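Local coordinates for gingipain R2 Pro-Domain (Porphyromonas gingivalis, PDB 4IEF), which is the prodomain of an arginine-specific cysteine protease and probably acts as its inhibitor, keeping the zymogen inactive until it is removed, at residues 122-136 with 147-160. Numbering follows the deposited sequence.
Sequences YNEDKFFPGEIATLS and QVVNFAPLQYNPVT
Gln155 reaches across to the irregular loop between Phe128 and Ala133 and grips its backbone from both ends of one amide. Gln155 OE1 accepts from Gly130 N at 3.1 Å, with the N in the plane of the Gln155 side-chain carbonyl and on a lone pair. Gln155 NE2 donates to Glu131 O at 3.1 Å, from above that carbonyl's plane, and also to Ala152 O in 147-160. A bend at chi2 (-73°) turns the amide back to meet this loop, where Pro129, after a cis peptide bond, lays its CD 3.3 Å from Gln155 OE1. Pro158 packs between Tyr122 and Phe128 at the far end of the contact. Pro158 CB packs against Tyr122 CD2 at 3.6 Å, and its CD meets Phe128 CD2. Beside it, Asn157 CB sits over the centre of the Phe127 ring, and Asn157 ND2 donates a hydrogen bond to Asp125 OD1 at 3.2 Å. In the strand pairing, Asn150 ND2 donates to both Thr134 OG1 (3.0 Å) and Ser136 OG (3.2 Å). Asn150 OD1 is hydrogen-bonded to Ser70 OG, and both it and Ser136 OG to a basic side chain of another protein's chain. The contact belongs to the antiparallel hairpin of strands 133-141 and 144-157. Strand 69-74 pairs with the latter near Gln147 to Phe151, and strand 162-176 at Pro153 and Gln155.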
ATOM      1  N   TYR A 122      34.786  13.766   0.249  1.00 39.21           N
ATOM      2  CA  TYR A 122      35.167  14.629   1.380  1.00 38.85           C
ATOM      3  C   TYR A 122      36.522  15.353   1.163  1.00 45.12           C
ATOM      4  O   TYR A 122      36.922  16.172   1.997  1.00 45.80           O
ATOM      5  CB  TYR A 122      35.164  13.850   2.707  1.00 38.09           C
ATOM      6  CG  TYR A 122      33.804  13.871   3.371  1.00 37.39           C
ATOM      7  CD1 TYR A 122      32.804  12.982   2.982  1.00 37.92           C
ATOM      8  CD2 TYR A 122      33.487  14.833   4.329  1.00 37.72           C
ATOM      9  CE1 TYR A 122      31.527  13.044   3.537  1.00 36.63           C
ATOM     10  CE2 TYR A 122      32.212  14.903   4.890  1.00 37.38           C
ATOM     11  CZ  TYR A 122      31.241  13.995   4.500  1.00 40.45           C
ATOM     12  OH  TYR A 122      29.996  14.027   5.065  1.00 37.96           O
ATOM     13  N   ASN A 123      37.193  15.089   0.032  1.00 41.88           N
ATOM     14  CA  ASN A 123      38.444  15.758  -0.333  1.00 42.78           C
ATOM     15  C   ASN A 123      38.212  16.726  -1.511  1.00 45.47           C
ATOM     16  O   ASN A 123      39.146  17.408  -1.928  1.00 46.47           O
ATOM     17  CB  ASN A 123      39.535  14.726  -0.678  1.00 44.19           C
ATOM     18  CG  ASN A 123      39.869  13.752   0.433  1.00 70.55           C
ATOM     19  OD1 ASN A 123      40.559  14.069   1.412  1.00 70.80           O
ATOM     20  ND2 ASN A 123      39.445  12.515   0.271  1.00 59.50           N
ATOM     21  N   GLU A 124      36.961  16.809  -2.016  1.00 40.58           N
ATOM     22  CA  GLU A 124      36.574  17.648  -3.156  1.00 41.03           C
ATOM     23  C   GLU A 124      36.057  19.018  -2.696  1.00 44.47           C
ATOM     24  O   GLU A 124      35.096  19.095  -1.926  1.00 43.00           O
ATOM     25  CB  GLU A 124      35.520  16.927  -4.019  1.00 41.91           C
ATOM     26  CG  GLU A 124      36.082  15.757  -4.810  1.00 52.36           C
ATOM     27  CD  GLU A 124      35.086  14.693  -5.228  1.00 75.99           C
ATOM     28  OE1 GLU A 124      35.423  13.493  -5.104  1.00 76.22           O
ATOM     29  OE2 GLU A 124      33.980  15.052  -5.694  1.00 71.47           O
ATOM     30  N   ASP A 125      36.725  20.093  -3.150  1.00 42.44           N
ATOM     31  CA  ASP A 125      36.390  21.474  -2.804  1.00 42.88           C
ATOM     32  C   ASP A 125      35.264  22.006  -3.713  1.00 47.04           C
ATOM     33  O   ASP A 125      35.512  22.744  -4.672  1.00 47.00           O
ATOM     34  CB  ASP A 125      37.644  22.370  -2.866  1.00 46.21           C
ATOM     35  CG  ASP A 125      37.485  23.789  -2.331  1.00 56.78           C
ATOM     36  OD1 ASP A 125      36.458  24.069  -1.660  1.00 56.05           O
ATOM     37  OD2 ASP A 125      38.402  24.607  -2.545  1.00 64.04           O
ATOM     38  N   LYS A 126      34.019  21.591  -3.396  1.00 42.51           N
ATOM     39  CA  LYS A 126      32.780  21.975  -4.083  1.00 41.70           C
ATOM     40  C   LYS A 126      31.569  21.683  -3.181  1.00 43.53           C
ATOM     41  O   LYS A 126      31.693  20.911  -2.223  1.00 41.92           O
ATOM     42  CB  LYS A 126      32.633  21.262  -5.448  1.00 44.19           C
ATOM     43  CG  LYS A 126      32.360  19.762  -5.382  1.00 57.13           C
ATOM     44  CD  LYS A 126      31.819  19.251  -6.707  1.00 68.24           C
ATOM     45  CE  LYS A 126      30.987  18.008  -6.540  1.00 79.17           C
ATOM     46  NZ  LYS A 126      30.406  17.558  -7.832  1.00 90.36           N
ATOM     47  N   PHE A 127      30.398  22.276  -3.504  1.00 38.06           N
ATOM     48  CA  PHE A 127      29.175  22.055  -2.736  1.00 35.12           C
ATOM     49  C   PHE A 127      28.414  20.857  -3.265  1.00 40.12           C
ATOM     50  O   PHE A 127      28.145  20.762  -4.465  1.00 41.13           O
ATOM     51  CB  PHE A 127      28.286  23.304  -2.713  1.00 35.70           C
ATOM     52  CG  PHE A 127      28.741  24.307  -1.681  1.00 35.89           C
ATOM     53  CD1 PHE A 127      29.661  25.297  -2.009  1.00 39.58           C
ATOM     54  CD2 PHE A 127      28.270  24.247  -0.375  1.00 35.66           C
ATOM     55  CE1 PHE A 127      30.089  26.219  -1.051  1.00 40.25           C
ATOM     56  CE2 PHE A 127      28.702  25.164   0.582  1.00 38.79           C
ATOM     57  CZ  PHE A 127      29.606  26.147   0.238  1.00 38.06           C
ATOM     58  N   PHE A 128      28.101  19.926  -2.353  1.00 35.17           N
ATOM     59  CA  PHE A 128      27.345  18.708  -2.624  1.00 33.98           C
ATOM     60  C   PHE A 128      25.884  18.897  -2.186  1.00 34.31           C
ATOM     61  O   PHE A 128      25.666  19.560  -1.171  1.00 31.69           O
ATOM     62  CB  PHE A 128      27.971  17.507  -1.892  1.00 35.76           C
ATOM     63  CG  PHE A 128      29.283  17.029  -2.473  1.00 38.32           C
ATOM     64  CD1 PHE A 128      29.322  15.953  -3.352  1.00 42.62           C
ATOM     65  CD2 PHE A 128      30.483  17.639  -2.123  1.00 41.17           C
ATOM     66  CE1 PHE A 128      30.536  15.498  -3.879  1.00 44.52           C
ATOM     67  CE2 PHE A 128      31.697  17.186  -2.653  1.00 45.12           C
ATOM     68  CZ  PHE A 128      31.716  16.113  -3.521  1.00 43.45           C
ATOM     69  N   PRO A 129      24.865  18.357  -2.907  1.00 29.85           N
ATOM     70  CA  PRO A 129      24.939  17.553  -4.144  1.00 29.31           C
ATOM     71  C   PRO A 129      25.254  18.388  -5.396  1.00 35.30           C
ATOM     72  O   PRO A 129      25.691  17.832  -6.405  1.00 36.17           O
ATOM     73  CB  PRO A 129      23.544  16.916  -4.221  1.00 30.46           C
ATOM     74  CG  PRO A 129      22.636  17.925  -3.558  1.00 34.99           C
ATOM     75  CD  PRO A 129      23.465  18.538  -2.458  1.00 30.65           C
ATOM     76  N   GLY A 130      25.050  19.702  -5.312  1.00 33.06           N
ATOM     77  CA  GLY A 130      25.304  20.642  -6.401  1.00 34.26           C
ATOM     78  C   GLY A 130      24.078  21.429  -6.812  1.00 40.86           C
ATOM     79  O   GLY A 130      24.122  22.658  -6.865  1.00 42.84           O
ATOM     80  N   GLU A 131      22.975  20.720  -7.116  1.00 37.57           N
ATOM     81  CA  GLU A 131      21.689  21.308  -7.513  1.00 37.08           C
ATOM     82  C   GLU A 131      20.770  21.407  -6.298  1.00 37.64           C
ATOM     83  O   GLU A 131      20.707  20.473  -5.498  1.00 36.99           O
ATOM     84  CB  GLU A 131      20.998  20.475  -8.623  1.00 38.73           C
ATOM     85  CG  GLU A 131      21.794  20.174  -9.887  1.00 52.15           C
ATOM     86  CD  GLU A 131      22.403  21.317 -10.676  1.00 80.08           C
ATOM     87  OE1 GLU A 131      23.581  21.188 -11.087  1.00 72.52           O
ATOM     88  OE2 GLU A 131      21.690  22.310 -10.945  1.00 79.59           O
ATOM     89  N   ILE A 132      20.052  22.523  -6.169  1.00 32.54           N
ATOM     90  CA  ILE A 132      19.133  22.723  -5.044  1.00 31.74           C
ATOM     91  C   ILE A 132      17.723  22.228  -5.422  1.00 34.78           C
ATOM     92  O   ILE A 132      16.871  22.108  -4.540  1.00 33.18           O
ATOM     93  CB  ILE A 132      19.135  24.184  -4.490  1.00 35.46           C
ATOM     94  CG1 ILE A 132      18.562  25.202  -5.486  1.00 36.15           C
ATOM     95  CG2 ILE A 132      20.532  24.595  -3.995  1.00 36.07           C
ATOM     96  CD1 ILE A 132      18.004  26.447  -4.832  1.00 40.86           C
ATOM     97  N   ALA A 133      17.498  21.905  -6.721  1.00 32.02           N
ATOM     98  CA  ALA A 133      16.228  21.387  -7.231  1.00 31.52           C
ATOM     99  C   ALA A 133      16.435  20.482  -8.449  1.00 36.19           C
ATOM    100  O   ALA A 133      17.156  20.846  -9.385  1.00 36.61           O
ATOM    101  CB  ALA A 133      15.289  22.526  -7.583  1.00 32.79           C
ATOM    102  N   THR A 134      15.816  19.290  -8.421  1.00 31.37           N
ATOM    103  CA  THR A 134      15.878  18.304  -9.507  1.00 31.37           C
ATOM    104  C   THR A 134      14.498  17.680  -9.775  1.00 34.51           C
ATOM    105  O   THR A 134      13.569  17.843  -8.977  1.00 32.97           O
ATOM    106  CB  THR A 134      16.884  17.172  -9.195  1.00 38.24           C
ATOM    107  OG1 THR A 134      16.405  16.394  -8.090  1.00 36.25           O
ATOM    108  CG2 THR A 134      18.329  17.666  -8.987  1.00 35.52           C
ATOM    109  N   LEU A 135      14.390  16.939 -10.884  1.00 31.55           N
ATOM    110  CA  LEU A 135      13.204  16.174 -11.248  1.00 31.53           C
ATOM    111  C   LEU A 135      13.563  14.704 -11.315  1.00 35.01           C
ATOM    112  O   LEU A 135      14.629  14.356 -11.834  1.00 34.36           O
ATOM    113  CB  LEU A 135      12.605  16.624 -12.597  1.00 32.74           C
ATOM    114  CG  LEU A 135      11.842  17.951 -12.637  1.00 37.68           C
ATOM    115  CD1 LEU A 135      11.588  18.366 -14.056  1.00 38.45           C
ATOM    116  CD2 LEU A 135      10.515  17.869 -11.895  1.00 38.98           C
ATOM    117  N   SER A 136      12.683  13.837 -10.793  1.00 30.63           N
ATOM    118  CA  SER A 136      12.864  12.394 -10.894  1.00 29.37           C
ATOM    119  C   SER A 136      12.270  11.939 -12.241  1.00 34.25           C
ATOM    120  O   SER A 136      11.633  12.747 -12.916  1.00 34.81           O
ATOM    121  CB  SER A 136      12.225  11.679  -9.706  1.00 32.10           C
ATOM    122  OG  SER A 136      13.000  11.872  -8.532  1.00 38.16           O
ATOM    123  N   GLN A 147       5.397  13.453 -12.301  1.00 27.33           N
ATOM    124  CA  GLN A 147       6.828  13.668 -12.118  1.00 26.36           C
ATOM    125  C   GLN A 147       7.082  14.248 -10.724  1.00 29.86           C
ATOM    126  O   GLN A 147       6.339  15.121 -10.266  1.00 29.26           O
ATOM    127  CB  GLN A 147       7.426  14.557 -13.221  1.00 27.87           C
ATOM    128  CG  GLN A 147       8.923  14.306 -13.403  1.00 33.77           C
ATOM    129  CD  GLN A 147       9.505  14.814 -14.695  1.00 49.28           C
ATOM    130  OE1 GLN A 147       8.826  15.411 -15.526  1.00 48.32           O
ATOM    131  NE2 GLN A 147      10.793  14.578 -14.893  1.00 40.06           N
ATOM    132  N   VAL A 148       8.127  13.745 -10.052  1.00 26.35           N
ATOM    133  CA  VAL A 148       8.482  14.178  -8.702  1.00 26.30           C
ATOM    134  C   VAL A 148       9.549  15.275  -8.760  1.00 31.39           C
ATOM    135  O   VAL A 148      10.575  15.110  -9.423  1.00 31.07           O
ATOM    136  CB  VAL A 148       8.931  12.984  -7.818  1.00 29.37           C
ATOM    137  CG1 VAL A 148       9.379  13.450  -6.430  1.00 28.51           C
ATOM    138  CG2 VAL A 148       7.821  11.940  -7.700  1.00 29.16           C
ATOM    139  N   VAL A 149       9.287  16.395  -8.061  1.00 28.83           N
ATOM    140  CA  VAL A 149      10.235  17.499  -7.918  1.00 29.30           C
ATOM    141  C   VAL A 149      10.952  17.321  -6.552  1.00 32.05           C
ATOM    142  O   VAL A 149      10.300  17.052  -5.540  1.00 30.53           O
ATOM    143  CB  VAL A 149       9.606  18.919  -8.120  1.00 34.11           C
ATOM    144  CG1 VAL A 149       8.530  19.247  -7.083  1.00 33.72           C
ATOM    145  CG2 VAL A 149      10.683  20.004  -8.158  1.00 34.51           C
ATOM    146  N   ASN A 150      12.288  17.412  -6.548  1.00 29.22           N
ATOM    147  CA  ASN A 150      13.095  17.264  -5.332  1.00 28.40           C
ATOM    148  C   ASN A 150      13.792  18.566  -4.954  1.00 33.03           C
ATOM    149  O   ASN A 150      14.481  19.174  -5.779  1.00 32.08           O
ATOM    150  CB  ASN A 150      14.146  16.157  -5.503  1.00 27.12           C
ATOM    151  CG  ASN A 150      13.609  14.942  -6.210  1.00 43.48           C
ATOM    152  OD1 ASN A 150      12.707  14.262  -5.711  1.00 36.31           O
ATOM    153  ND2 ASN A 150      14.082  14.700  -7.425  1.00 30.81           N
ATOM    154  N   PHE A 151      13.624  18.972  -3.696  1.00 29.72           N
ATOM    155  CA  PHE A 151      14.303  20.135  -3.132  1.00 29.65           C
ATOM    156  C   PHE A 151      15.488  19.651  -2.335  1.00 33.13           C
ATOM    157  O   PHE A 151      15.317  18.756  -1.510  1.00 33.25           O
ATOM    158  CB  PHE A 151      13.362  20.942  -2.225  1.00 31.44           C
ATOM    159  CG  PHE A 151      12.168  21.561  -2.901  1.00 33.26           C
ATOM    160  CD1 PHE A 151      10.935  20.918  -2.895  1.00 35.52           C
ATOM    161  CD2 PHE A 151      12.268  22.804  -3.521  1.00 35.46           C
ATOM    162  CE1 PHE A 151       9.819  21.509  -3.498  1.00 37.15           C
ATOM    163  CE2 PHE A 151      11.156  23.392  -4.121  1.00 38.75           C
ATOM    164  CZ  PHE A 151       9.939  22.741  -4.104  1.00 36.76           C
ATOM    165  N   ALA A 152      16.685  20.197  -2.590  1.00 28.55           N
ATOM    166  CA  ALA A 152      17.899  19.866  -1.840  1.00 27.41           C
ATOM    167  C   ALA A 152      18.331  21.150  -1.095  1.00 31.86           C
ATOM    168  O   ALA A 152      19.136  21.930  -1.612  1.00 31.18           O
ATOM    169  CB  ALA A 152      18.986  19.332  -2.771  1.00 27.75           C
ATOM    170  N   PRO A 153      17.719  21.435   0.084  1.00 29.72           N
ATOM    171  CA  PRO A 153      18.002  22.704   0.773  1.00 30.63           C
ATOM    172  C   PRO A 153      19.261  22.702   1.641  1.00 35.79           C
ATOM    173  O   PRO A 153      19.537  23.702   2.315  1.00 36.33           O
ATOM    174  CB  PRO A 153      16.760  22.900   1.638  1.00 32.13           C
ATOM    175  CG  PRO A 153      16.340  21.516   1.986  1.00 35.38           C
ATOM    176  CD  PRO A 153      16.706  20.645   0.823  1.00 30.71           C
ATOM    177  N   LEU A 154      20.010  21.594   1.642  1.00 31.60           N
ATOM    178  CA  LEU A 154      21.234  21.493   2.418  1.00 31.52           C
ATOM    179  C   LEU A 154      22.399  21.198   1.467  1.00 34.70           C
ATOM    180  O   LEU A 154      22.484  20.114   0.885  1.00 33.68           O
ATOM    181  CB  LEU A 154      21.101  20.439   3.539  1.00 30.93           C
ATOM    182  CG  LEU A 154      20.008  20.697   4.595  1.00 35.48           C
ATOM    183  CD1 LEU A 154      19.803  19.493   5.463  1.00 34.79           C
ATOM    184  CD2 LEU A 154      20.331  21.915   5.465  1.00 37.66           C
ATOM    185  N   GLN A 155      23.244  22.214   1.258  1.00 30.84           N
ATOM    186  CA  GLN A 155      24.410  22.161   0.376  1.00 29.81           C
ATOM    187  C   GLN A 155      25.663  22.269   1.247  1.00 32.08           C
ATOM    188  O   GLN A 155      25.773  23.188   2.054  1.00 31.61           O
ATOM    189  CB  GLN A 155      24.345  23.256  -0.702  1.00 31.45           C
ATOM    190  CG  GLN A 155      23.070  23.227  -1.565  1.00 31.96           C
ATOM    191  CD  GLN A 155      23.000  22.097  -2.569  1.00 41.29           C
ATOM    192  OE1 GLN A 155      23.988  21.740  -3.217  1.00 36.33           O
ATOM    193  NE2 GLN A 155      21.806  21.548  -2.763  1.00 30.61           N
ATOM    194  N   TYR A 156      26.565  21.287   1.145  1.00 27.36           N
ATOM    195  CA  TYR A 156      27.735  21.226   2.012  1.00 26.66           C
ATOM    196  C   TYR A 156      29.021  21.010   1.247  1.00 31.90           C
ATOM    197  O   TYR A 156      29.137  20.074   0.446  1.00 30.62           O
ATOM    198  CB  TYR A 156      27.539  20.102   3.057  1.00 25.82           C
ATOM    199  CG  TYR A 156      28.696  19.863   4.006  1.00 26.87           C
ATOM    200  CD1 TYR A 156      29.006  20.781   5.006  1.00 29.13           C
ATOM    201  CD2 TYR A 156      29.432  18.682   3.957  1.00 27.44           C
ATOM    202  CE1 TYR A 156      30.050  20.552   5.901  1.00 28.97           C
ATOM    203  CE2 TYR A 156      30.474  18.437   4.850  1.00 28.19           C
ATOM    204  CZ  TYR A 156      30.779  19.375   5.822  1.00 36.58           C
ATOM    205  OH  TYR A 156      31.804  19.128   6.706  1.00 39.93           O
ATOM    206  N   ASN A 157      29.991  21.892   1.520  1.00 31.26           N
ATOM    207  CA  ASN A 157      31.341  21.825   0.989  1.00 32.51           C
ATOM    208  C   ASN A 157      32.190  21.121   2.055  1.00 37.76           C
ATOM    209  O   ASN A 157      32.361  21.676   3.142  1.00 37.42           O
ATOM    210  CB  ASN A 157      31.875  23.222   0.630  1.00 34.53           C
ATOM    211  CG  ASN A 157      33.185  23.219  -0.137  1.00 51.40           C
ATOM    212  OD1 ASN A 157      34.146  22.505   0.191  1.00 47.09           O
ATOM    213  ND2 ASN A 157      33.265  24.046  -1.168  1.00 36.03           N
ATOM    214  N   PRO A 158      32.669  19.877   1.800  1.00 35.01           N
ATOM    215  CA  PRO A 158      33.425  19.145   2.837  1.00 35.04           C
ATOM    216  C   PRO A 158      34.819  19.698   3.152  1.00 40.16           C
ATOM    217  O   PRO A 158      35.276  19.559   4.287  1.00 40.54           O
ATOM    218  CB  PRO A 158      33.538  17.730   2.264  1.00 36.10           C
ATOM    219  CG  PRO A 158      32.579  17.665   1.127  1.00 39.65           C
ATOM    220  CD  PRO A 158      32.507  19.052   0.588  1.00 35.85           C
ATOM    221  N   VAL A 159      35.487  20.316   2.170  1.00 37.33           N
ATOM    222  CA  VAL A 159      36.831  20.875   2.322  1.00 38.10           C
ATOM    223  C   VAL A 159      36.787  22.172   3.168  1.00 43.16           C
ATOM    224  O   VAL A 159      37.625  22.340   4.059  1.00 43.94           O
ATOM    225  CB  VAL A 159      37.507  21.088   0.933  1.00 42.34           C
ATOM    226  CG1 VAL A 159      38.754  21.974   1.026  1.00 43.20           C
ATOM    227  CG2 VAL A 159      37.851  19.748   0.288  1.00 41.43           C
ATOM    228  N   THR A 160      35.828  23.075   2.893  1.00 39.21           N
ATOM    229  CA  THR A 160      35.722  24.349   3.623  1.00 38.84           C
ATOM    230  C   THR A 160      34.902  24.206   4.921  1.00 41.34           C
ATOM    231  O   THR A 160      34.917  25.125   5.749  1.00 41.13           O
ATOM    232  CB  THR A 160      35.128  25.456   2.728  1.00 39.74           C
ATOM    233  OG1 THR A 160      33.782  25.126   2.400  1.00 38.24           O
ATOM    234  CG2 THR A 160      35.941  25.702   1.463  1.00 33.98           C
TER